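Local coordinates for protein lectin (PDB 6T0Q) that binds galactose-type sugars such as N-acetylgalactosamine, as a calcium-binding lectin of the oyster mushroom, at residues 26-40 with 140-153. Residues are numbered along the deposited sequence; the frame is centred on the assembly and turned at random.
Unlike the reference sequence in segment 26-40: S31 (reference Asn), T32 (reference Ala).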
loop_
_atom_site.group_PDB
_atom_site.type_symbol
_atom_site.label_atom_id
_atom_site.label_comp_id
_atom_site.label_asym_id
_atom_site.label_seq_id
_atom_site.Cartn_x
_atom_site.Cartn_y
_atom_site.Cartn_z
ATOM N N GLN A 26 15.294 -6.067 -22.638
ATOM C CA GLN A 26 16.203 -6.920 -23.408
ATOM C C GLN A 26 15.489 -8.192 -23.847
ATOM O O GLN A 26 15.128 -9.021 -22.996
ATOM C CB GLN A 26 17.451 -7.284 -22.593
ATOM C CG GLN A 26 18.358 -8.286 -23.329
ATOM C CD GLN A 26 19.515 -8.817 -22.479
ATOM O OE1 GLN A 26 19.850 -8.249 -21.438
ATOM N NE2 GLN A 26 20.118 -9.919 -22.919
ATOM N N PRO A 27 15.282 -8.401 -25.144
ATOM C CA PRO A 27 14.539 -9.584 -25.594
ATOM C C PRO A 27 15.262 -10.873 -25.239
ATOM O O PRO A 27 16.480 -10.980 -25.386
ATOM C CB PRO A 27 14.467 -9.393 -27.114
ATOM C CG PRO A 27 14.591 -7.906 -27.316
ATOM C CD PRO A 27 15.605 -7.497 -26.259
ATOM N N ALA A 28 14.501 -11.846 -24.740
ATOM C CA ALA A 28 14.991 -13.218 -24.707
ATOM C C ALA A 28 14.938 -13.782 -26.122
ATOM O O ALA A 28 13.958 -13.575 -26.839
ATOM C CB ALA A 28 14.156 -14.074 -23.752
ATOM N N LEU A 29 16.005 -14.456 -26.538
ATOM C CA LEU A 29 16.132 -14.975 -27.893
ATOM C C LEU A 29 16.188 -16.496 -27.867
ATOM O O LEU A 29 16.701 -17.092 -26.919
ATOM C CB LEU A 29 17.399 -14.438 -28.567
ATOM C CG LEU A 29 17.573 -12.920 -28.476
ATOM C CD1 LEU A 29 18.991 -12.516 -28.901
ATOM C CD2 LEU A 29 16.517 -12.227 -29.330
ATOM N N LEU A 30 15.704 -17.116 -28.939
ATOM C CA LEU A 30 15.701 -18.569 -29.067
ATOM C C LEU A 30 16.912 -19.102 -29.817
ATOM O O LEU A 30 17.048 -20.324 -29.957
ATOM C CB LEU A 30 14.420 -19.021 -29.772
ATOM C CG LEU A 30 13.129 -18.864 -28.958
ATOM C CD1 LEU A 30 11.959 -19.282 -29.829
ATOM C CD2 LEU A 30 13.188 -19.706 -27.687
ATOM N N SER A 31 17.799 -18.211 -30.276
ATOM C CA SER A 31 18.858 -18.581 -31.221
ATOM C C SER A 31 19.768 -19.675 -30.679
ATOM O O SER A 31 20.274 -20.502 -31.447
ATOM C CB SER A 31 19.697 -17.350 -31.574
ATOM O OG SER A 31 18.861 -16.292 -32.021
ATOM N N THR A 32 20.031 -19.678 -29.371
ATOM C CA THR A 32 20.925 -20.675 -28.797
ATOM C C THR A 32 20.178 -21.851 -28.187
ATOM O O THR A 32 20.808 -22.743 -27.611
ATOM C CB THR A 32 21.837 -20.040 -27.748
ATOM O OG1 THR A 32 21.054 -19.600 -26.636
ATOM C CG2 THR A 32 22.581 -18.849 -28.344
ATOM N N SER A 33 18.859 -21.892 -28.316
ATOM C CA SER A 33 18.094 -22.927 -27.644
ATOM C C SER A 33 17.989 -24.181 -28.507
ATOM O O SER A 33 18.184 -24.144 -29.725
ATOM C CB SER A 33 16.696 -22.403 -27.289
ATOM O OG SER A 33 15.973 -23.380 -26.555
ATOM N N LYS A 34 17.661 -25.304 -27.857
ATOM C CA LYS A 34 17.472 -26.583 -28.530
ATOM C C LYS A 34 16.070 -27.134 -28.280
ATOM O O LYS A 34 15.480 -26.928 -27.215
ATOM C CB LYS A 34 18.498 -27.640 -28.058
ATOM C CG LYS A 34 19.959 -27.157 -27.957
ATOM C CD LYS A 34 20.510 -26.775 -29.317
ATOM C CE LYS A 34 21.974 -26.315 -29.226
ATOM N NZ LYS A 34 22.409 -25.662 -30.500
ATOM N N TRP A 35 15.552 -27.840 -29.280
ATOM C CA TRP A 35 14.360 -28.663 -29.112
ATOM C C TRP A 35 14.724 -29.928 -28.343
ATOM O O TRP A 35 15.734 -30.571 -28.647
ATOM C CB TRP A 35 13.793 -29.047 -30.483
ATOM C CG TRP A 35 13.259 -27.886 -31.259
ATOM C CD1 TRP A 35 13.895 -27.183 -32.247
ATOM C CD2 TRP A 35 11.962 -27.298 -31.111
ATOM N NE1 TRP A 35 13.067 -26.181 -32.715
ATOM C CE2 TRP A 35 11.877 -26.233 -32.031
ATOM C CE3 TRP A 35 10.866 -27.565 -30.279
ATOM C CZ2 TRP A 35 10.737 -25.432 -32.145
ATOM C CZ3 TRP A 35 9.731 -26.766 -30.393
ATOM C CH2 TRP A 35 9.679 -25.716 -31.318
ATOM N N ILE A 36 13.905 -30.311 -27.361
ATOM C CA ILE A 36 14.168 -31.564 -26.661
ATOM C C ILE A 36 12.911 -32.418 -26.609
ATOM O O ILE A 36 11.778 -31.919 -26.626
ATOM C CB ILE A 36 14.723 -31.358 -25.238
ATOM C CG1 ILE A 36 13.733 -30.576 -24.368
ATOM C CG2 ILE A 36 16.098 -30.697 -25.299
ATOM C CD1 ILE A 36 14.234 -30.372 -22.922
ATOM N N TRP A 37 13.136 -33.725 -26.560
ATOM C CA TRP A 37 12.096 -34.700 -26.269
ATOM C C TRP A 37 12.787 -35.854 -25.544
ATOM O O TRP A 37 13.858 -35.671 -24.951
ATOM C CB TRP A 37 11.353 -35.084 -27.568
ATOM C CG TRP A 37 10.048 -35.773 -27.315
ATOM C CD1 TRP A 37 9.758 -37.091 -27.536
ATOM C CD2 TRP A 37 8.860 -35.189 -26.753
ATOM N NE1 TRP A 37 8.462 -37.358 -27.164
ATOM C CE2 TRP A 37 7.890 -36.209 -26.680
ATOM C CE3 TRP A 37 8.521 -33.898 -26.318
ATOM C CZ2 TRP A 37 6.597 -35.983 -26.187
ATOM C CZ3 TRP A 37 7.230 -33.671 -25.830
ATOM C CH2 TRP A 37 6.286 -34.714 -25.769
ATOM N N THR A 38 12.189 -37.046 -25.596
ATOM C CA THR A 38 12.674 -38.184 -24.820
ATOM C C THR A 38 13.686 -39.042 -25.563
ATOM O O THR A 38 14.470 -39.746 -24.921
ATOM C CB THR A 38 11.510 -39.097 -24.418
ATOM O OG1 THR A 38 10.843 -39.565 -25.595
ATOM C CG2 THR A 38 10.524 -38.364 -23.501
ATOM N N GLY A 39 13.657 -39.059 -26.888
ATOM C CA GLY A 39 14.464 -40.021 -27.606
ATOM C C GLY A 39 13.825 -41.383 -27.742
ATOM O O GLY A 39 14.491 -42.322 -28.196
ATOM N N GLU A 40 12.547 -41.522 -27.369
ATOM C CA GLU A 40 11.833 -42.770 -27.627
ATOM C C GLU A 40 11.914 -43.156 -29.100
ATOM O O GLU A 40 12.001 -44.342 -29.432
ATOM C CB GLU A 40 10.384 -42.644 -27.158
ATOM C CG GLU A 40 10.290 -42.768 -25.625
ATOM C CD GLU A 40 8.978 -42.251 -25.074
ATOM O OE1 GLU A 40 8.796 -41.013 -25.017
ATOM O OE2 GLU A 40 8.123 -43.083 -24.705
ATOM N N SER A 140 22.568 -10.195 -16.737
ATOM C CA SER A 140 21.582 -11.194 -17.127
ATOM C C SER A 140 22.287 -12.341 -17.840
ATOM O O SER A 140 23.419 -12.197 -18.308
ATOM C CB SER A 140 20.506 -10.578 -18.023
ATOM O OG SER A 140 21.104 -10.026 -19.177
ATOM N N GLU A 141 21.611 -13.490 -17.907
ATOM C CA GLU A 141 22.164 -14.660 -18.586
ATOM C C GLU A 141 21.027 -15.545 -19.082
ATOM O O GLU A 141 20.023 -15.723 -18.382
ATOM C CB GLU A 141 23.088 -15.475 -17.669
ATOM C CG GLU A 141 23.608 -16.776 -18.313
ATOM C CD GLU A 141 24.640 -17.499 -17.449
ATOM O OE1 GLU A 141 25.051 -16.935 -16.412
ATOM O OE2 GLU A 141 25.037 -18.627 -17.814
ATOM N N THR A 142 21.186 -16.095 -20.291
ATOM C CA THR A 142 20.156 -16.923 -20.921
ATOM C C THR A 142 20.453 -18.395 -20.664
ATOM O O THR A 142 21.600 -18.833 -20.802
ATOM C CB THR A 142 20.075 -16.675 -22.430
ATOM O OG1 THR A 142 19.928 -15.273 -22.669
ATOM C CG2 THR A 142 18.847 -17.404 -23.049
ATOM N N PHE A 143 19.423 -19.145 -20.285
ATOM C CA PHE A 143 19.504 -20.591 -20.121
ATOM C C PHE A 143 18.489 -21.225 -21.065
ATOM O O PHE A 143 17.434 -20.645 -21.318
ATOM C CB PHE A 143 19.237 -20.989 -18.662
ATOM C CG PHE A 143 20.202 -20.352 -17.683
ATOM C CD1 PHE A 143 19.956 -19.090 -17.164
ATOM C CD2 PHE A 143 21.365 -21.012 -17.307
ATOM C CE1 PHE A 143 20.851 -18.501 -16.273
ATOM C CE2 PHE A 143 22.257 -20.437 -16.411
ATOM C CZ PHE A 143 22.002 -19.180 -15.898
ATOM N N VAL A 144 18.816 -22.404 -21.606
ATOM C CA VAL A 144 18.007 -23.006 -22.661
ATOM C C VAL A 144 17.651 -24.443 -22.306
ATOM O O VAL A 144 18.293 -25.085 -21.476
ATOM C CB VAL A 144 18.723 -22.977 -24.033
ATOM C CG1 VAL A 144 19.013 -21.539 -24.455
ATOM C CG2 VAL A 144 20.025 -23.800 -23.979
ATOM N N THR A 145 16.605 -24.945 -22.958
ATOM C CA THR A 145 16.381 -26.384 -23.021
ATOM C C THR A 145 17.513 -27.038 -23.811
ATOM O O THR A 145 17.879 -26.561 -24.891
ATOM C CB THR A 145 15.039 -26.679 -23.697
ATOM O OG1 THR A 145 14.901 -25.833 -24.844
ATOM C CG2 THR A 145 13.875 -26.420 -22.742
ATOM N N ASP A 146 18.067 -28.125 -23.275
ATOM C CA ASP A 146 19.068 -28.910 -23.994
ATOM C C ASP A 146 19.204 -30.270 -23.311
ATOM O O ASP A 146 18.374 -30.648 -22.475
ATOM C CB ASP A 146 20.408 -28.155 -24.082
ATOM C CG ASP A 146 21.027 -27.859 -22.717
ATOM O OD1 ASP A 146 20.646 -28.466 -21.691
ATOM O OD2 ASP A 146 21.928 -26.993 -22.687
ATOM N N GLU A 147 20.269 -31.006 -23.661
ATOM C CA GLU A 147 20.466 -32.358 -23.149
ATOM C C GLU A 147 20.808 -32.393 -21.663
ATOM O O GLU A 147 20.884 -33.490 -21.093
ATOM C CB GLU A 147 21.568 -33.078 -23.951
ATOM C CG GLU A 147 23.005 -32.603 -23.673
ATOM C CD GLU A 147 23.347 -31.278 -24.353
ATOM O OE1 GLU A 147 22.472 -30.689 -25.025
ATOM O OE2 GLU A 147 24.502 -30.818 -24.213
ATOM N N SER A 148 21.009 -31.243 -21.014
ATOM C CA SER A 148 21.206 -31.263 -19.567
ATOM C C SER A 148 19.889 -31.327 -18.801
ATOM O O SER A 148 19.907 -31.535 -17.588
ATOM C CB SER A 148 22.018 -30.040 -19.110
ATOM O OG SER A 148 21.277 -28.839 -19.280
ATOM N N TRP A 149 18.752 -31.157 -19.473
ATOM C CA TRP A 149 17.467 -31.327 -18.814
ATOM C C TRP A 149 17.196 -32.811 -18.587
ATOM O O TRP A 149 17.703 -33.669 -19.313
ATOM C CB TRP A 149 16.353 -30.697 -19.659
ATOM C CG TRP A 149 16.376 -29.185 -19.625
ATOM C CD1 TRP A 149 17.442 -28.369 -19.888
ATOM C CD2 TRP A 149 15.280 -28.318 -19.295
ATOM N NE1 TRP A 149 17.078 -27.049 -19.742
ATOM C CE2 TRP A 149 15.757 -26.990 -19.377
ATOM C CE3 TRP A 149 13.948 -28.537 -18.916
ATOM C CZ2 TRP A 149 14.945 -25.883 -19.109
ATOM C CZ3 TRP A 149 13.137 -27.432 -18.647
ATOM C CH2 TRP A 149 13.638 -26.125 -18.755
ATOM N N LYS A 150 16.406 -33.114 -17.558
ATOM C CA LYS A 150 15.992 -34.481 -17.276
ATOM C C LYS A 150 14.584 -34.728 -17.808
ATOM O O LYS A 150 13.758 -33.815 -17.875
ATOM C CB LYS A 150 16.037 -34.769 -15.768
ATOM C CG LYS A 150 17.456 -34.781 -15.169
ATOM C CD LYS A 150 18.401 -35.636 -16.011
ATOM C CE LYS A 150 19.688 -36.004 -15.242
ATOM N NZ LYS A 150 19.439 -36.900 -14.065
ATOM N N THR A 151 14.314 -35.978 -18.183
ATOM C CA THR A 151 12.999 -36.363 -18.672
ATOM C C THR A 151 12.688 -37.778 -18.199
ATOM O O THR A 151 13.470 -38.396 -17.466
ATOM C CB THR A 151 12.927 -36.256 -20.205
ATOM O OG1 THR A 151 11.576 -36.449 -20.641
ATOM C CG2 THR A 151 13.803 -37.303 -20.862
ATOM N N LEU A 152 11.529 -38.291 -18.615
ATOM C CA LEU A 152 11.178 -39.694 -18.418
ATOM C C LEU A 152 10.490 -40.213 -19.669
ATOM O O LEU A 152 9.801 -39.466 -20.362
ATOM C CB LEU A 152 10.231 -39.909 -17.225
ATOM C CG LEU A 152 10.693 -39.682 -15.789
ATOM C CD1 LEU A 152 9.500 -39.884 -14.868
ATOM C CD2 LEU A 152 11.819 -40.626 -15.414
ATOM N N ARG A 153 10.665 -41.502 -19.943
ATOM C CA ARG A 153 9.921 -42.155 -21.020
ATOM C C ARG A 153 8.566 -42.644 -20.529
ATOM O O ARG A 153 8.215 -43.809 -20.696
ATOM C CB ARG A 153 10.727 -43.313 -21.598
ATOM C CG ARG A 153 12.061 -42.926 -22.186
ATOM C CD ARG A 153 12.696 -44.114 -22.900
ATOM N NE ARG A 153 13.934 -43.745 -23.570
ATOM C CZ ARG A 153 14.331 -44.257 -24.730
ATOM N NH1 ARG A 153 13.584 -45.158 -25.353
ATOM N NH2 ARG A 153 15.476 -43.866 -25.266
HETATM O O HOH W 1 22.315 -11.133 -21.374
HETATM O O HOH W 2 18.180 -14.645 -24.726
HETATM O O HOH W 3 22.104 -19.340 -23.998
HETATM O O HOH W 4 15.187 -45.056 -28.022
#
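Segment 26-40 runs along one edge of the N-terminal beta-sandwich domain: K34 and T145 meet where the chain leaves edge strand 140-144 of one sheet for strand 150-151 of the other. K34 N donates to T145 O (3.2 Å), and T145 OG1 returns a bond to K34 O (2.7 Å) in its carbonyl plane. T145 OG1, placed between its own backbone N and carbonyl carbon (chi1 43°), also accepts from A129 N of the neighbouring strand. V144 CG1 packs against S33 CA and T32 OG1, while I36 pushes CD1 onto T145 CB and W149 CB (3.9 Å each) and CG2 onto D146 O. T145 CG2 sits 3.8 Å above one face of the W149 indole, toward its rim, and W149 NE1 bonds to V144 O. T38 CG2 rests on L152 O and on T151 OG1, which is hydrogen-bonded to P54 O. Toward Q26 the two segments diverge and a water joins L29 N to T142 OG1. At the other end the E40 and R153 side chains run antiparallel, CG against CG (3.9 Å), the E40 carboxylate pairing instead with R53; the R153 guanidinium lays one face over E40 CA, with NH1 3.7 Å from it.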